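Local coordinates for pantothenate synthetase (Francisella tularensis subsp. tularensis, PDB 3N8H), which probably catalyses the ATP-dependent condensation of pantoate with beta-alanine to pantothenate through a pantoyl-adenylate intermediate, at residues P111-E114 with I115-I118; T133-L136 with K137-I141; E207-Q211 with D212-N216. One frame throughout, in Å; residues are numbered along the deposited sequence.

Contact 1: P111-E114 with I115-I118; sequences PKLE and IANI
Glu-114 O accepts from Asn-117 N at 2.7 Å. The Glu-114 side chain, bent at chi2, crosses that of Asn-117 at about a right angle. OE1 stops 3.8 Å from Asn-117 ND2, with the carboxylate and amide planes 61° apart.

Leu-113 repeats the backbone pattern one residue earlier: its O takes Ala-116 N at 3.1 Å. Both bonds span three residues. They belong to the short, weakly bonded helix 114-117 that follows strand 107-111. At that strand's end, Pro-111 pairs antiparallel with a strand of the second subunit, so the sheet runs on across the interface.

The apolar side is made by the two branches of Leu-113. CD1 lies 3.6 Å from Ala-116 CB. On the other branch, the Leu-113 and Ile-115 side chains lie next to each other, Leu-113 CD2 meeting Ile-115 CG2 at 3.8 Å. With CG1 of Ile-115 anti to the backbone N (chi1 -165°), CG2 is the branch given to Leu-113. Pro-111 CB also touches Ala-116 CB, at 3.8 Å. Leu-113 and Ile-115 both reach Leu-159 of helix 154-166.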
loop_
_atom_site.group_PDB
_atom_site.type_symbol
_atom_site.label_atom_id
_atom_site.label_comp_id
_atom_site.label_asym_id
_atom_site.label_seq_id
_atom_site.Cartn_x
_atom_site.Cartn_y
_atom_site.Cartn_z
ATOM N N PRO A 111 -1.733 8.020 -4.588
ATOM C CA PRO A 111 -2.219 9.065 -3.710
ATOM C C PRO A 111 -3.383 9.836 -4.355
ATOM O O PRO A 111 -3.266 10.380 -5.447
ATOM C CB PRO A 111 -1.004 9.994 -3.551
ATOM C CG PRO A 111 -0.017 9.605 -4.672
ATOM C CD PRO A 111 -0.656 8.494 -5.471
ATOM N N LYS A 112 -4.515 9.878 -3.678
ATOM C CA LYS A 112 -5.637 10.697 -4.171
ATOM C C LYS A 112 -5.933 11.792 -3.162
ATOM O O LYS A 112 -6.766 11.619 -2.264
ATOM C CB LYS A 112 -6.873 9.832 -4.435
ATOM C CG LYS A 112 -6.732 8.952 -5.674
ATOM C CD LYS A 112 -6.238 9.786 -6.855
ATOM C CE LYS A 112 -5.919 8.918 -8.049
ATOM N NZ LYS A 112 -7.114 8.147 -8.467
ATOM N N LEU A 113 -5.188 12.888 -3.274
ATOM C CA LEU A 113 -5.369 14.038 -2.401
ATOM C C LEU A 113 -4.651 15.265 -2.938
ATOM O O LEU A 113 -3.772 15.160 -3.786
ATOM C CB LEU A 113 -4.928 13.752 -0.962
ATOM C CG LEU A 113 -3.748 12.853 -0.535
ATOM C CD1 LEU A 113 -2.729 12.510 -1.618
ATOM C CD2 LEU A 113 -3.061 13.414 0.703
ATOM N N GLU A 114 -5.025 16.430 -2.422
ATOM C CA GLU A 114 -4.567 17.703 -2.979
ATOM C C GLU A 114 -3.054 17.893 -3.014
ATOM O O GLU A 114 -2.471 18.227 -4.055
ATOM C CB GLU A 114 -5.228 18.868 -2.249
ATOM C CG GLU A 114 -6.407 19.428 -3.010
ATOM C CD GLU A 114 -5.992 20.038 -4.341
ATOM O OE1 GLU A 114 -6.208 19.388 -5.392
ATOM O OE2 GLU A 114 -5.445 21.165 -4.333
ATOM N N ILE A 115 -2.419 17.675 -1.877
ATOM C CA ILE A 115 -0.977 17.877 -1.794
ATOM C C ILE A 115 -0.218 17.072 -2.848
ATOM O O ILE A 115 0.889 17.424 -3.221
ATOM C CB ILE A 115 -0.435 17.550 -0.394
ATOM C CG1 ILE A 115 0.982 18.109 -0.233
ATOM C CG2 ILE A 115 -0.462 16.040 -0.143
ATOM C CD1 ILE A 115 1.099 19.584 -0.567
ATOM N N ALA A 116 -0.815 15.996 -3.339
ATOM C CA ALA A 116 -0.138 15.158 -4.327
ATOM C C ALA A 116 -0.360 15.647 -5.744
ATOM O O ALA A 116 0.319 15.198 -6.665
ATOM C CB ALA A 116 -0.597 13.725 -4.208
ATOM N N ASN A 117 -1.328 16.554 -5.906
ATOM C CA ASN A 117 -1.783 16.999 -7.212
ATOM C C ASN A 117 -1.169 18.314 -7.664
ATOM O O ASN A 117 -1.421 18.765 -8.784
ATOM C CB ASN A 117 -3.303 17.177 -7.210
ATOM C CG ASN A 117 -4.043 15.870 -7.190
ATOM O OD1 ASN A 117 -3.522 14.838 -7.612
ATOM N ND2 ASN A 117 -5.274 15.902 -6.705
ATOM N N ILE A 118 -0.391 18.934 -6.790
ATOM C CA ILE A 118 0.222 20.227 -7.091
ATOM C C ILE A 118 1.742 20.145 -7.079
ATOM O O ILE A 118 2.315 19.115 -6.692
ATOM C CB ILE A 118 -0.223 21.292 -6.073
ATOM C CG1 ILE A 118 0.090 20.821 -4.644
ATOM C CG2 ILE A 118 -1.747 21.622 -6.255
ATOM C CD1 ILE A 118 -0.015 21.904 -3.565
#

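Contact 2: T133-L136 with K137-I141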
loop_
_atom_site.group_PDB
_atom_site.type_symbol
_atom_site.label_atom_id
_atom_site.label_comp_id
_atom_site.label_asym_id
_atom_site.label_seq_id
_atom_site.Cartn_x
_atom_site.Cartn_y
_atom_site.Cartn_z
ATOM N N THR A 133 5.204 3.765 -2.728
ATOM C CA THR A 133 5.242 2.307 -2.804
ATOM C C THR A 133 6.588 1.759 -2.271
ATOM O O THR A 133 6.624 0.855 -1.428
ATOM C CB THR A 133 5.011 1.816 -4.261
ATOM O OG1 THR A 133 3.743 2.312 -4.741
ATOM C CG2 THR A 133 5.006 0.297 -4.317
ATOM N N VAL A 134 7.685 2.332 -2.743
ATOM C CA VAL A 134 9.005 1.905 -2.277
ATOM C C VAL A 134 9.207 2.279 -0.805
ATOM O O VAL A 134 9.796 1.516 -0.052
ATOM C CB VAL A 134 10.167 2.435 -3.171
ATOM C CG1 VAL A 134 10.490 3.895 -2.868
ATOM C CG2 VAL A 134 11.408 1.580 -2.950
ATOM N N VAL A 135 8.694 3.430 -0.375
ATOM C CA VAL A 135 8.851 3.806 1.033
ATOM C C VAL A 135 8.091 2.825 1.954
ATOM O O VAL A 135 8.630 2.319 2.957
ATOM C CB VAL A 135 8.428 5.296 1.282
ATOM C CG1 VAL A 135 8.294 5.593 2.776
ATOM C CG2 VAL A 135 9.449 6.233 0.658
ATOM N N LEU A 136 6.858 2.510 1.572
ATOM C CA LEU A 136 6.089 1.490 2.289
ATOM C C LEU A 136 6.871 0.170 2.387
ATOM O O LEU A 136 6.941 -0.433 3.450
ATOM C CB LEU A 136 4.725 1.250 1.620
ATOM C CG LEU A 136 3.813 0.277 2.386
ATOM C CD1 LEU A 136 3.772 0.586 3.896
ATOM C CD2 LEU A 136 2.391 0.259 1.809
ATOM N N LYS A 137 7.438 -0.281 1.275
ATOM C CA LYS A 137 8.233 -1.518 1.277
ATOM C C LYS A 137 9.444 -1.446 2.225
ATOM O O LYS A 137 9.702 -2.361 3.016
ATOM C CB LYS A 137 8.696 -1.821 -0.156
ATOM C CG LYS A 137 7.587 -2.378 -1.060
ATOM C CD LYS A 137 8.037 -2.332 -2.543
ATOM C CE LYS A 137 7.023 -3.066 -3.449
ATOM N NZ LYS A 137 7.210 -4.551 -3.420
ATOM N N LEU A 138 10.176 -0.335 2.143
ATOM C CA LEU A 138 11.383 -0.118 2.934
ATOM C C LEU A 138 11.078 -0.089 4.430
ATOM O O LEU A 138 11.872 -0.532 5.274
ATOM C CB LEU A 138 12.038 1.197 2.516
ATOM C CG LEU A 138 12.747 1.104 1.150
ATOM C CD1 LEU A 138 13.240 2.462 0.692
ATOM C CD2 LEU A 138 13.937 0.100 1.216
ATOM N N LEU A 139 9.921 0.456 4.752
ATOM C CA LEU A 139 9.492 0.575 6.140
ATOM C C LEU A 139 9.076 -0.790 6.675
ATOM O O LEU A 139 9.269 -1.102 7.872
ATOM C CB LEU A 139 8.318 1.564 6.221
ATOM C CG LEU A 139 8.694 3.050 6.148
ATOM C CD1 LEU A 139 7.436 3.962 6.217
ATOM C CD2 LEU A 139 9.656 3.392 7.266
ATOM N N GLN A 140 8.514 -1.601 5.779
ATOM C CA GLN A 140 8.002 -2.923 6.138
ATOM C C GLN A 140 9.192 -3.852 6.335
ATOM O O GLN A 140 9.176 -4.752 7.163
ATOM C CB GLN A 140 7.083 -3.446 5.043
ATOM C CG GLN A 140 5.692 -2.754 4.964
ATOM C CD GLN A 140 4.814 -3.096 6.175
ATOM O OE1 GLN A 140 4.811 -2.379 7.183
ATOM N NE2 GLN A 140 4.086 -4.209 6.085
ATOM N N ILE A 141 10.248 -3.587 5.586
ATOM C CA ILE A 141 11.472 -4.362 5.688
ATOM C C ILE A 141 12.249 -3.940 6.935
ATOM O O ILE A 141 12.653 -4.780 7.716
ATOM C CB ILE A 141 12.359 -4.189 4.413
ATOM C CG1 ILE A 141 11.640 -4.773 3.187
ATOM C CG2 ILE A 141 13.716 -4.865 4.612
ATOM C CD1 ILE A 141 12.221 -4.266 1.831
#
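Helix 127-142 runs without a break through these residues, and Lys-137, Leu-138, Leu-139 and Gln-140 each bond back to the carbonyl four residues earlier. Lys-137 N meets Thr-133 O at 3.0 Å, and Leu-138 N meets Val-134 O at 2.9 Å. Leu-139 N reaches Val-135 O at 2.9 Å. The last bond, Gln-140 N to Leu-136 O, is more bent, with an N-H...O angle of 139°.

The side chains follow the same spacing. The members of each i, i+4 pair run next to each other in a common direction. Val-135 presents CG1, anti to the backbone N (chi1 167°), to CD1 of Leu-139 at 3.9 Å. Val-134 CG2 meets Leu-138 CD1 more loosely, at 4.2 Å. The methyl CG2 of Thr-133 lies 4.0 Å from CE of Lys-137, whose aliphatic chain passes beside Thr-133 O. Leu-136 CD1 is 4.0 Å from CG of Gln-140, which bends at chi2, its amide turning to the second subunit.

The polar ends have partners elsewhere. Thr-133 OG1 bonds Ile-109 N and Ser-129 O. Lys-137 NZ bonds Ile-100 O, makes a salt bridge with Asp-166 of the second subunit and a cation-pi contact with Phe-167 of that subunit. Gln-140 NE2 donates to Phe-167 O and to Gln-140 OE1, both of the second subunit.

Val-135 and Leu-139 pack on helix 154-166, and Val-134 touches Gln-63, a predicted substrate-binding residue. The arrangement is that of a regular, buried alpha-helix in an alpha/beta domain built round a parallel sheet, here also serving the homodimer interface.

Contact 3: E207-Q211 with D212-N216; sequences EILRQ and DDFSN
Asp-212 meets Leu-209 where helix 196-210 gives way to a loop. Its N donates to Leu-209 O at 3.0 Å, three residues back. A water makes a second tie. It donates to Ile-208 O at 2.6 Å and to Asp-212 OD1 at 2.8 Å, bridging a helix carbonyl to the carboxylate.

The other carboxylate oxygen of Asp-212 looks forward along the chain. OD2 takes Phe-214 N on its anti side, tilted out of the carboxylate plane, at 2.8 Å, which makes an Asx turn. Each oxygen of this carboxylate thus has its own task, so the two bonds restrict its rotation. A second Asx turn follows at once. Asp-213 has CG between the backbone N and the carbonyl carbon (chi1 62°), and its OD1 accepts from both Ser-215 N, at 2.9 Å, and Ser-215 OG, at 2.8 Å. Both donors come from the same face of the carboxylate plane.

Phe-214 takes a left-handed backbone conformation (phi 68°). Its CG stands anti to the carbonyl carbon, chi1 -56°, which brings the ring back towards the helix. There CE1 meets Leu-209 CD2 at 4.0 Å, the two side chains crossing at about a right angle. CB of Asp-212 sits over the centre of one ring face, 4.3 Å above the plane.

Leu-220 of helix 217-225 packs on Ile-208, Asp-212 and Phe-214, and Ile-224 packs on Leu-209. Asn-216 is the N-cap of that helix, its OD1 bonded to Glu-219 N. The loop joins helix 196-210 to helix 217-225, and Phe-214 O makes a weak bond to Lys-236 on strand 230-237.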
loop_
_atom_site.group_PDB
_atom_site.type_symbol
_atom_site.label_atom_id
_atom_site.label_comp_id
_atom_site.label_asym_id
_atom_site.label_seq_id
_atom_site.Cartn_x
_atom_site.Cartn_y
_atom_site.Cartn_z
ATOM N N GLU A 207 21.505 34.039 -5.645
ATOM C CA GLU A 207 21.874 35.405 -5.336
ATOM C C GLU A 207 20.626 36.248 -5.548
ATOM O O GLU A 207 20.356 37.190 -4.815
ATOM C CB GLU A 207 22.996 35.852 -6.273
ATOM C CG GLU A 207 23.677 37.156 -5.897
ATOM C CD GLU A 207 24.897 37.444 -6.772
ATOM O OE1 GLU A 207 24.974 38.563 -7.332
ATOM O OE2 GLU A 207 25.772 36.551 -6.902
ATOM N N ILE A 208 19.852 35.865 -6.552
ATOM C CA ILE A 208 18.584 36.525 -6.863
ATOM C C ILE A 208 17.537 36.232 -5.797
ATOM O O ILE A 208 16.855 37.128 -5.311
ATOM C CB ILE A 208 18.074 36.061 -8.243
ATOM C CG1 ILE A 208 18.992 36.595 -9.355
ATOM C CG2 ILE A 208 16.623 36.473 -8.465
ATOM C CD1 ILE A 208 18.681 36.045 -10.719
ATOM N N LEU A 209 17.407 34.967 -5.441
ATOM C CA LEU A 209 16.413 34.577 -4.457
ATOM C C LEU A 209 16.642 35.290 -3.125
ATOM O O LEU A 209 15.704 35.775 -2.508
ATOM C CB LEU A 209 16.403 33.052 -4.279
ATOM C CG LEU A 209 15.833 32.253 -5.472
ATOM C CD1 LEU A 209 16.098 30.735 -5.323
ATOM C CD2 LEU A 209 14.333 32.561 -5.683
ATOM N N ARG A 210 17.898 35.363 -2.694
ATOM C CA ARG A 210 18.240 35.985 -1.407
ATOM C C ARG A 210 17.895 37.467 -1.306
ATOM O O ARG A 210 17.640 37.967 -0.218
ATOM C CB ARG A 210 19.717 35.776 -1.090
ATOM C CG ARG A 210 19.932 34.488 -0.372
ATOM C CD ARG A 210 21.341 34.342 0.144
ATOM N NE ARG A 210 21.410 33.123 0.939
ATOM C CZ ARG A 210 22.534 32.510 1.278
ATOM N NH1 ARG A 210 23.704 33.009 0.900
ATOM N NH2 ARG A 210 22.475 31.402 2.003
ATOM N N GLN A 211 17.905 38.160 -2.437
ATOM C CA GLN A 211 17.507 39.563 -2.494
ATOM C C GLN A 211 16.012 39.794 -2.744
ATOM O O GLN A 211 15.584 40.934 -2.865
ATOM C CB GLN A 211 18.285 40.278 -3.606
ATOM C CG GLN A 211 19.787 40.110 -3.527
ATOM C CD GLN A 211 20.490 40.701 -4.733
ATOM O OE1 GLN A 211 19.863 40.969 -5.758
ATOM N NE2 GLN A 211 21.797 40.906 -4.617
ATOM N N ASP A 212 15.216 38.736 -2.855
ATOM C CA ASP A 212 13.830 38.914 -3.293
ATOM C C ASP A 212 12.843 38.914 -2.146
ATOM O O ASP A 212 13.090 38.291 -1.117
ATOM C CB ASP A 212 13.417 37.844 -4.310
ATOM C CG ASP A 212 12.526 38.405 -5.397
ATOM O OD1 ASP A 212 13.075 38.994 -6.347
ATOM O OD2 ASP A 212 11.285 38.284 -5.292
ATOM N N ASP A 213 11.723 39.620 -2.332
ATOM C CA ASP A 213 10.651 39.619 -1.346
ATOM C C ASP A 213 9.476 38.766 -1.807
ATOM O O ASP A 213 8.538 38.525 -1.044
ATOM C CB ASP A 213 10.199 41.045 -0.976
ATOM C CG ASP A 213 9.625 41.820 -2.157
ATOM O OD1 ASP A 213 9.276 41.205 -3.186
ATOM O OD2 ASP A 213 9.524 43.064 -2.046
ATOM N N PHE A 214 9.542 38.297 -3.051
ATOM C CA PHE A 214 8.558 37.345 -3.555
ATOM C C PHE A 214 7.178 38.000 -3.702
ATOM O O PHE A 214 6.161 37.321 -3.745
ATOM C CB PHE A 214 8.476 36.135 -2.627
ATOM C CG PHE A 214 9.807 35.450 -2.423
ATOM C CD1 PHE A 214 10.339 34.638 -3.415
ATOM C CD2 PHE A 214 10.546 35.664 -1.270
ATOM C CE1 PHE A 214 11.569 34.024 -3.252
ATOM C CE2 PHE A 214 11.787 35.049 -1.100
ATOM C CZ PHE A 214 12.297 34.234 -2.099
ATOM N N SER A 215 7.148 39.321 -3.769
ATOM C CA SER A 215 5.864 40.010 -3.926
ATOM C C SER A 215 5.391 39.923 -5.373
ATOM O O SER A 215 4.233 40.206 -5.686
ATOM C CB SER A 215 5.999 41.476 -3.528
ATOM O OG SER A 215 6.926 42.135 -4.370
ATOM N N ASN A 216 6.309 39.561 -6.263
ATOM C CA ASN A 216 5.992 39.473 -7.678
ATOM C C ASN A 216 6.725 38.293 -8.319
ATOM O O ASN A 216 7.858 38.431 -8.781
ATOM C CB ASN A 216 6.339 40.775 -8.394
ATOM C CG ASN A 216 5.912 40.767 -9.848
ATOM O OD1 ASN A 216 5.536 39.736 -10.390
ATOM N ND2 ASN A 216 5.959 41.925 -10.481
HETATM O O HOH W 1 15.790 39.373 -6.128
#

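All three contacts are local, but their settings differ. Contact 2 is buried, within one regular helix, and its backbone bonds reach four residues back. Contact 1 lies at the surface and contact 3 is partly buried; both mark a change of structure and use bonds reaching three residues back. Contact 1 leads from strand to helix and adds apolar branches to its backbone bonds. Contact 3 leads out of a helix and uses carboxylates and a water. Contacts 1 and 2 both touch the second subunit and helix 154-166. Contact 3 touches no other chain, and packs on helix 217-225. It lies across the chain's centre from contact 2, with centres 38 Å apart.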